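Local atomic coordinates of bacterial transferase hexapeptide (Three repeats) family protein (Acinetobacter baumannii, PDB entry 4M9C), a protein that probably transfers an acetyl group to a UDP-linked amino sugar, a step in making UDP-N,N'-diacetylbacillosamine. Residues L51-L54 and D55-K59; G14-V17 and M18-R22; A152-N155 and G156-I160. All coordinates share one frame; numbering follows the deposited sequence.

Contact 1: residues L51-L54 and D55-K59; sequences LSYL and DFISK
The hydroxyl of Ser-52 sits between two groups of Asp-55: OG accepts the backbone N-H of Asp-55 N at 3.1 Å in a nearly straight bond, and lies 3.0 Å from Asp-55 OD2, a weak contact. This is an N-cap. Ser-52 ends the loop that follows strand 48-51 of the Rossmann-like N-terminal domain, and its side chain closes the first turn of helix 53-58. OG is held between backbone N and carbonyl carbon (chi1 72°), which brings the oxygen to the N-H of Asp-55. One water completes the cap, taking the Ser-52 N-H and donating to Asp-55 OD2, so it bridges the two with the weak hydroxyl contact beside it. Behind the cap the helical pattern starts at once, with Phe-56 N bonded to Ser-52 O and Ile-57 N to Tyr-53 O. On the flank facing helix 73-85, Ile-57 CG1 lies over one face of the Tyr-53 ring, 3.6 Å from its centroid and 22° off the normal, a CH-pi contact displaced toward the hydroxyl end. The phenol oxygen goes on to a hydrogen bond with Asp-86, which ties down the far end of the side chain; Ile-57 over the face bears on how the ring is turned. Toward the sheet, Leu-51 CD1 rests beside Phe-56, near the plane of its ring, while the Phe-56 side chain runs on to Ile-4 and Ile-36. The same methyl, Leu-51 CD1, meets the bent chain of Lys-59 at CE, 3.8 Å away, the two side chains crossing at about a right angle.

Contact 2: residues G14-V17 and M18-R22; sequences GKEV and MPLVR
Pro-19 packs its ring against the turn before it, with CD 3.1 Å from Lys-15 O and CG 3.3 Å from Glu-16 O. Having no N-H to give, the proline leaves Lys-15 O without the usual helical bond and puts ring carbons there instead, and helix 14-24 kinks at this point. Lys-15 O is instead taken by the hydroxyl of Ser-120 of the second subunit. Helical bonds persist on both sides of the break: Met-18 N reaches Gly-14 O at 3.0 Å before it, and Val-21 N reaches Val-17 O at 2.9 Å after it, almost in line with the carbonyl. Leu-20 lies back along the helix, its CG 3.4 Å from Glu-16 O and its CD1 4.3 Å from Glu-16 CG, so one leucine methyl lies alongside the glutamate's first methylene beyond CB. Met-18 leaves on another side. Its CG stands anti to the backbone N (chi1 176°), and bends at the next two torsions fold the thioether toward Val-7, Phe-33 and Phe-35 of the sheet. Val-21 also faces the sheet, at Ile-5 and Val-7, and its CG1 stays 3.7 Å from Val-17 O. Lys-15, six residues earlier, ends in a salt bridge with Asp-139 of the second subunit, and Glu-16 packs on Leu-101 of that same subunit. One helix thus shows an apolar flank to its own sheet and a mixed flank to a neighbour, as the crossover helix of the beta-alpha-beta unit formed by strand 3-8, helix 14-24 and strand 33-36 in a Rossmann-like domain.

Contact 3: residues A152-N155 and G156-I160; sequences AKCN and GNIHI
The chain leaves strand 153-154, turns through Asn-155, Gly-156 and Asn-157, and sets off along strand 158-160 on the next wall, with Asn-157 in the left-handed helical region (phi 57°, psi 49°). This is one corner of a left-handed beta-helix, the fold built by hexapeptide-repeat transferases. Inside the corner, Cys-154 SG is the meeting point: it lies 3.6 Å from Ile-160 CD1 and 3.9 Å from Ile-158 CG2, so the sulfur touches a methyl from each of two isoleucines two residues apart on the following strand. Cys-154 carries SG anti to its own nitrogen (chi1 179°), which extends the short side chain across the corner toward that strand. The isoleucines use different branches. Ile-160 sends its long arm to the sulfur, whereas Ile-158 offers it the beta-branch methyl and turns its long arm back under the bend. There Ile-158 CD1 comes 3.1 Å from Asn-155 O and 3.4 Å from Asn-155 N, and the asparagine CB is 4.3 Å from the same methyl, so this isoleucine lines the inner surface of the turn. Phe-148 of the preceding wall touches both Cys-154 and Ile-160, and Ile-158 also meets Ile-172 of the next coil. Asn-157 points away from 152-155, and its side chain touches His-138 and Asp-139; Asn-155 packs on Thr-168 of the third subunit. Backbone bonding runs between coils: Cys-154 pairs with Tyr-135 and Ala-137, and Lys-153 with Ala-170 and Ile-172. The side-chain contact inside the corner is therefore apolar, a thiol against aliphatic methyls, whereas the backbone bonds named here run to neighbouring coils.

Along the chain the order is contact 2, contact 1, contact 3. The first two belong to the N-terminal Rossmann-like domain, where helices 14-24 and 53-58 pack against one mixed sheet that includes strands 3-8 and 33-36; their centres are 19 Å apart and their nearest atoms about 9 Å. Contact 3 is in the left-handed beta-helix, on the other side of the chain's centre, 26 Å from contact 2 and 38 Å from contact 1, centre to centre. Residues 14-22 and 152-160 both come within reach of neighbouring subunits, whereas no other chain touches 51-59, so helix 14-24 is one place where the N-terminal domain meets a neighbouring subunit.

Contact 1: residues L51-L54 and D55-K59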
loop_
_atom_site.group_PDB
_atom_site.type_symbol
_atom_site.label_atom_id
_atom_site.label_comp_id
_atom_site.label_asym_id
_atom_site.label_seq_id
_atom_site.Cartn_x
_atom_site.Cartn_y
_atom_site.Cartn_z
ATOM N N LEU A 51 -18.285 -19.018 20.264
ATOM C CA LEU A 51 -19.070 -18.994 21.492
ATOM C C LEU A 51 -20.063 -17.846 21.516
ATOM O O LEU A 51 -19.828 -16.790 20.919
ATOM C CB LEU A 51 -18.152 -18.870 22.709
ATOM C CG LEU A 51 -17.006 -19.871 22.818
ATOM C CD1 LEU A 51 -16.134 -19.525 24.017
ATOM C CD2 LEU A 51 -17.546 -21.291 22.938
ATOM N N SER A 52 -21.178 -18.053 22.209
ATOM C CA SER A 52 -22.083 -16.955 22.494
ATOM C C SER A 52 -21.371 -16.101 23.520
ATOM O O SER A 52 -20.456 -16.577 24.196
ATOM C CB SER A 52 -23.402 -17.467 23.088
ATOM O OG SER A 52 -23.212 -17.929 24.418
ATOM N N TYR A 53 -21.783 -14.850 23.653
ATOM C CA TYR A 53 -21.144 -13.977 24.625
ATOM C C TYR A 53 -21.271 -14.559 26.033
ATOM O O TYR A 53 -20.293 -14.612 26.776
ATOM C CB TYR A 53 -21.713 -12.563 24.562
ATOM C CG TYR A 53 -21.083 -11.633 25.563
ATOM C CD1 TYR A 53 -21.794 -11.184 26.667
ATOM C CD2 TYR A 53 -19.772 -11.217 25.415
ATOM C CE1 TYR A 53 -21.215 -10.335 27.588
ATOM C CE2 TYR A 53 -19.184 -10.373 26.335
ATOM C CZ TYR A 53 -19.909 -9.933 27.415
ATOM O OH TYR A 53 -19.324 -9.092 28.324
ATOM N N LEU A 54 -22.472 -15.015 26.387
ATOM C CA LEU A 54 -22.706 -15.577 27.713
ATOM C C LEU A 54 -21.785 -16.745 28.004
ATOM O O LEU A 54 -21.226 -16.827 29.090
ATOM C CB LEU A 54 -24.170 -15.997 27.896
ATOM C CG LEU A 54 -25.091 -14.817 28.210
ATOM C CD1 LEU A 54 -26.570 -15.175 28.028
ATOM C CD2 LEU A 54 -24.810 -14.297 29.617
ATOM N N ASP A 55 -21.627 -17.649 27.040
ATOM C CA ASP A 55 -20.744 -18.799 27.238
ATOM C C ASP A 55 -19.284 -18.372 27.371
ATOM O O ASP A 55 -18.550 -18.903 28.201
ATOM C CB ASP A 55 -20.924 -19.841 26.130
ATOM C CG ASP A 55 -22.254 -20.583 26.246
ATOM O OD1 ASP A 55 -22.672 -20.885 27.391
ATOM O OD2 ASP A 55 -22.889 -20.848 25.201
ATOM N N PHE A 56 -18.871 -17.395 26.570
ATOM C CA PHE A 56 -17.519 -16.870 26.695
ATOM C C PHE A 56 -17.304 -16.334 28.105
ATOM O O PHE A 56 -16.340 -16.688 28.769
ATOM C CB PHE A 56 -17.261 -15.761 25.667
ATOM C CG PHE A 56 -15.933 -15.069 25.848
ATOM C CD1 PHE A 56 -15.845 -13.877 26.550
ATOM C CD2 PHE A 56 -14.778 -15.621 25.325
ATOM C CE1 PHE A 56 -14.629 -13.233 26.716
ATOM C CE2 PHE A 56 -13.554 -14.983 25.479
ATOM C CZ PHE A 56 -13.481 -13.789 26.179
ATOM N N ILE A 57 -18.213 -15.477 28.558
ATOM C CA ILE A 57 -18.108 -14.887 29.885
ATOM C C ILE A 57 -18.134 -15.959 30.978
ATOM O O ILE A 57 -17.502 -15.807 32.025
ATOM C CB ILE A 57 -19.253 -13.889 30.140
ATOM C CG1 ILE A 57 -19.080 -12.640 29.274
ATOM C CG2 ILE A 57 -19.306 -13.507 31.606
ATOM C CD1 ILE A 57 -17.816 -11.864 29.568
ATOM N N SER A 58 -18.863 -17.046 30.734
ATOM C CA SER A 58 -19.036 -18.073 31.757
ATOM C C SER A 58 -17.813 -18.984 31.896
ATOM O O SER A 58 -17.693 -19.717 32.880
ATOM C CB SER A 58 -20.302 -18.902 31.496
ATOM O OG SER A 58 -20.093 -19.863 30.474
ATOM N N LYS A 59 -16.898 -18.934 30.926
ATOM C CA LYS A 59 -15.721 -19.798 30.979
ATOM C C LYS A 59 -14.983 -19.650 32.303
ATOM O O LYS A 59 -14.943 -18.562 32.883
ATOM C CB LYS A 59 -14.755 -19.509 29.825
ATOM C CG LYS A 59 -15.258 -19.913 28.456
ATOM C CD LYS A 59 -15.299 -21.419 28.306
ATOM C CE LYS A 59 -15.928 -21.820 26.977
ATOM N NZ LYS A 59 -16.145 -23.294 26.876
HETATM O O HOH W 1 -21.595 -20.948 22.787
#

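Contact 2: residues G14-V17 and M18-R22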
loop_
_atom_site.group_PDB
_atom_site.type_symbol
_atom_site.label_atom_id
_atom_site.label_comp_id
_atom_site.label_asym_id
_atom_site.label_seq_id
_atom_site.Cartn_x
_atom_site.Cartn_y
_atom_site.Cartn_z
ATOM N N GLY A 14 -13.591 -10.847 11.190
ATOM C CA GLY A 14 -13.205 -11.787 12.240
ATOM C C GLY A 14 -12.111 -12.766 11.853
ATOM O O GLY A 14 -11.153 -12.993 12.607
ATOM N N LYS A 15 -12.239 -13.361 10.673
ATOM C CA LYS A 15 -11.277 -14.375 10.261
ATOM C C LYS A 15 -9.926 -13.767 9.899
ATOM O O LYS A 15 -8.918 -14.462 9.892
ATOM C CB LYS A 15 -11.843 -15.219 9.117
ATOM C CG LYS A 15 -13.129 -15.956 9.513
ATOM C CD LYS A 15 -13.497 -17.022 8.492
ATOM C CE LYS A 15 -13.909 -16.398 7.167
ATOM N NZ LYS A 15 -15.093 -15.542 7.366
ATOM N N GLU A 16 -9.923 -12.468 9.598
ATOM C CA GLU A 16 -8.688 -11.715 9.388
ATOM C C GLU A 16 -8.030 -11.407 10.731
ATOM O O GLU A 16 -6.807 -11.518 10.892
ATOM C CB GLU A 16 -8.982 -10.391 8.648
ATOM C CG GLU A 16 -7.830 -9.385 8.711
ATOM C CD GLU A 16 -8.241 -7.962 8.317
ATOM O OE1 GLU A 16 -9.336 -7.492 8.715
ATOM O OE2 GLU A 16 -7.454 -7.314 7.602
ATOM N N VAL A 17 -8.843 -11.032 11.708
ATOM C CA VAL A 17 -8.296 -10.567 12.978
ATOM C C VAL A 17 -7.750 -11.710 13.829
ATOM O O VAL A 17 -6.751 -11.547 14.535
ATOM C CB VAL A 17 -9.337 -9.760 13.756
ATOM C CG1 VAL A 17 -8.859 -9.494 15.186
ATOM C CG2 VAL A 17 -9.660 -8.454 13.003
ATOM N N MET A 18 -8.380 -12.877 13.750
ATOM C CA MET A 18 -7.935 -13.997 14.583
ATOM C C MET A 18 -6.421 -14.302 14.435
ATOM O O MET A 18 -5.719 -14.388 15.431
ATOM C CB MET A 18 -8.795 -15.251 14.378
ATOM C CG MET A 18 -8.305 -16.483 15.148
ATOM S SD MET A 18 -8.411 -16.251 16.937
ATOM C CE MET A 18 -10.143 -16.618 17.258
ATOM N N PRO A 19 -5.920 -14.478 13.201
ATOM C CA PRO A 19 -4.488 -14.792 13.106
ATOM C C PRO A 19 -3.597 -13.624 13.543
ATOM O O PRO A 19 -2.488 -13.847 14.030
ATOM C CB PRO A 19 -4.289 -15.118 11.621
ATOM C CG PRO A 19 -5.506 -14.577 10.925
ATOM C CD PRO A 19 -6.611 -14.655 11.912
ATOM N N LEU A 20 -4.082 -12.395 13.394
ATOM C CA LEU A 20 -3.330 -11.244 13.883
ATOM C C LEU A 20 -3.187 -11.310 15.399
ATOM O O LEU A 20 -2.100 -11.099 15.940
ATOM C CB LEU A 20 -4.018 -9.933 13.477
ATOM C CG LEU A 20 -4.158 -9.680 11.971
ATOM C CD1 LEU A 20 -4.881 -8.355 11.709
ATOM C CD2 LEU A 20 -2.777 -9.695 11.298
ATOM N N VAL A 21 -4.288 -11.593 16.091
ATOM C CA VAL A 21 -4.242 -11.660 17.545
ATOM C C VAL A 21 -3.457 -12.892 18.028
ATOM O O VAL A 21 -2.820 -12.843 19.076
ATOM C CB VAL A 21 -5.650 -11.561 18.193
ATOM C CG1 VAL A 21 -6.455 -12.836 17.969
ATOM C CG2 VAL A 21 -5.519 -11.254 19.675
ATOM N N ARG A 22 -3.482 -13.977 17.254
ATOM C CA ARG A 22 -2.631 -15.132 17.540
ATOM C C ARG A 22 -1.166 -14.713 17.557
ATOM O O ARG A 22 -0.420 -15.075 18.479
ATOM C CB ARG A 22 -2.820 -16.244 16.504
ATOM C CG ARG A 22 -4.153 -17.005 16.582
ATOM C CD ARG A 22 -4.324 -17.795 17.894
ATOM N NE ARG A 22 -3.147 -18.592 18.236
ATOM C CZ ARG A 22 -2.878 -19.799 17.741
ATOM N NH1 ARG A 22 -3.699 -20.366 16.862
ATOM N NH2 ARG A 22 -1.779 -20.445 18.122
#

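Contact 3: residues A152-N155 and G156-I160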
loop_
_atom_site.group_PDB
_atom_site.type_symbol
_atom_site.label_atom_id
_atom_site.label_comp_id
_atom_site.label_asym_id
_atom_site.label_seq_id
_atom_site.Cartn_x
_atom_site.Cartn_y
_atom_site.Cartn_z
ATOM N N ALA A 152 -7.775 3.256 2.964
ATOM C CA ALA A 152 -8.211 4.609 3.327
ATOM C C ALA A 152 -6.985 5.468 3.610
ATOM O O ALA A 152 -6.091 5.041 4.341
ATOM C CB ALA A 152 -9.126 4.571 4.553
ATOM N N LYS A 153 -6.958 6.673 3.039
ATOM C CA LYS A 153 -5.781 7.544 3.081
ATOM C C LYS A 153 -6.079 8.879 3.757
ATOM O O LYS A 153 -6.694 9.770 3.170
ATOM C CB LYS A 153 -5.236 7.775 1.660
ATOM C CG LYS A 153 -4.662 6.505 1.035
ATOM C CD LYS A 153 -4.349 6.652 -0.447
ATOM C CE LYS A 153 -5.575 6.301 -1.297
ATOM N N CYS A 154 -5.644 9.001 5.001
ATOM C CA CYS A 154 -5.855 10.212 5.775
ATOM C C CYS A 154 -4.540 10.988 5.861
ATOM O O CYS A 154 -3.638 10.627 6.625
ATOM C CB CYS A 154 -6.338 9.845 7.177
ATOM S SG CYS A 154 -6.634 11.238 8.290
ATOM N N ASN A 155 -4.434 12.048 5.074
ATOM C CA ASN A 155 -3.231 12.863 5.065
ATOM C C ASN A 155 -3.131 13.848 6.221
ATOM O O ASN A 155 -3.840 13.718 7.212
ATOM C CB ASN A 155 -3.073 13.548 3.714
ATOM C CG ASN A 155 -2.926 12.546 2.597
ATOM O OD1 ASN A 155 -3.832 12.358 1.772
ATOM N ND2 ASN A 155 -1.797 11.864 2.580
ATOM N N GLY A 156 -2.236 14.819 6.104
ATOM C CA GLY A 156 -1.892 15.656 7.240
ATOM C C GLY A 156 -2.932 16.675 7.682
ATOM O O GLY A 156 -3.716 17.171 6.878
ATOM N N ASN A 157 -2.910 16.994 8.971
ATOM C CA ASN A 157 -3.751 18.039 9.543
ATOM C C ASN A 157 -5.228 17.804 9.288
ATOM O O ASN A 157 -5.950 18.704 8.846
ATOM C CB ASN A 157 -3.333 19.425 9.044
ATOM C CG ASN A 157 -2.081 19.935 9.737
ATOM O OD1 ASN A 157 -2.077 20.200 10.947
ATOM N ND2 ASN A 157 -1.009 20.073 8.972
ATOM N N ILE A 158 -5.670 16.586 9.568
ATOM C CA ILE A 158 -7.073 16.235 9.413
ATOM C C ILE A 158 -7.616 15.850 10.781
ATOM O O ILE A 158 -6.940 15.166 11.554
ATOM C CB ILE A 158 -7.229 15.084 8.409
ATOM C CG1 ILE A 158 -6.814 15.561 7.010
ATOM C CG2 ILE A 158 -8.665 14.532 8.416
ATOM C CD1 ILE A 158 -6.628 14.449 5.993
ATOM N N HIS A 159 -8.817 16.318 11.100
ATOM C CA HIS A 159 -9.480 15.915 12.331
ATOM C C HIS A 159 -10.706 15.089 11.957
ATOM O O HIS A 159 -11.622 15.576 11.291
ATOM C CB HIS A 159 -9.872 17.134 13.179
ATOM C CG HIS A 159 -8.706 17.972 13.616
ATOM N ND1 HIS A 159 -8.846 19.091 14.411
ATOM C CD2 HIS A 159 -7.378 17.849 13.375
ATOM C CE1 HIS A 159 -7.657 19.619 14.642
ATOM N NE2 HIS A 159 -6.749 18.885 14.024
ATOM N N ILE A 160 -10.694 13.822 12.347
ATOM C CA ILE A 160 -11.797 12.913 12.059
ATOM C C ILE A 160 -12.518 12.647 13.370
ATOM O O ILE A 160 -11.951 12.069 14.287
ATOM C CB ILE A 160 -11.284 11.599 11.444
ATOM C CG1 ILE A 160 -10.587 11.897 10.109
ATOM C CG2 ILE A 160 -12.421 10.618 11.242
ATOM C CD1 ILE A 160 -9.994 10.689 9.432
#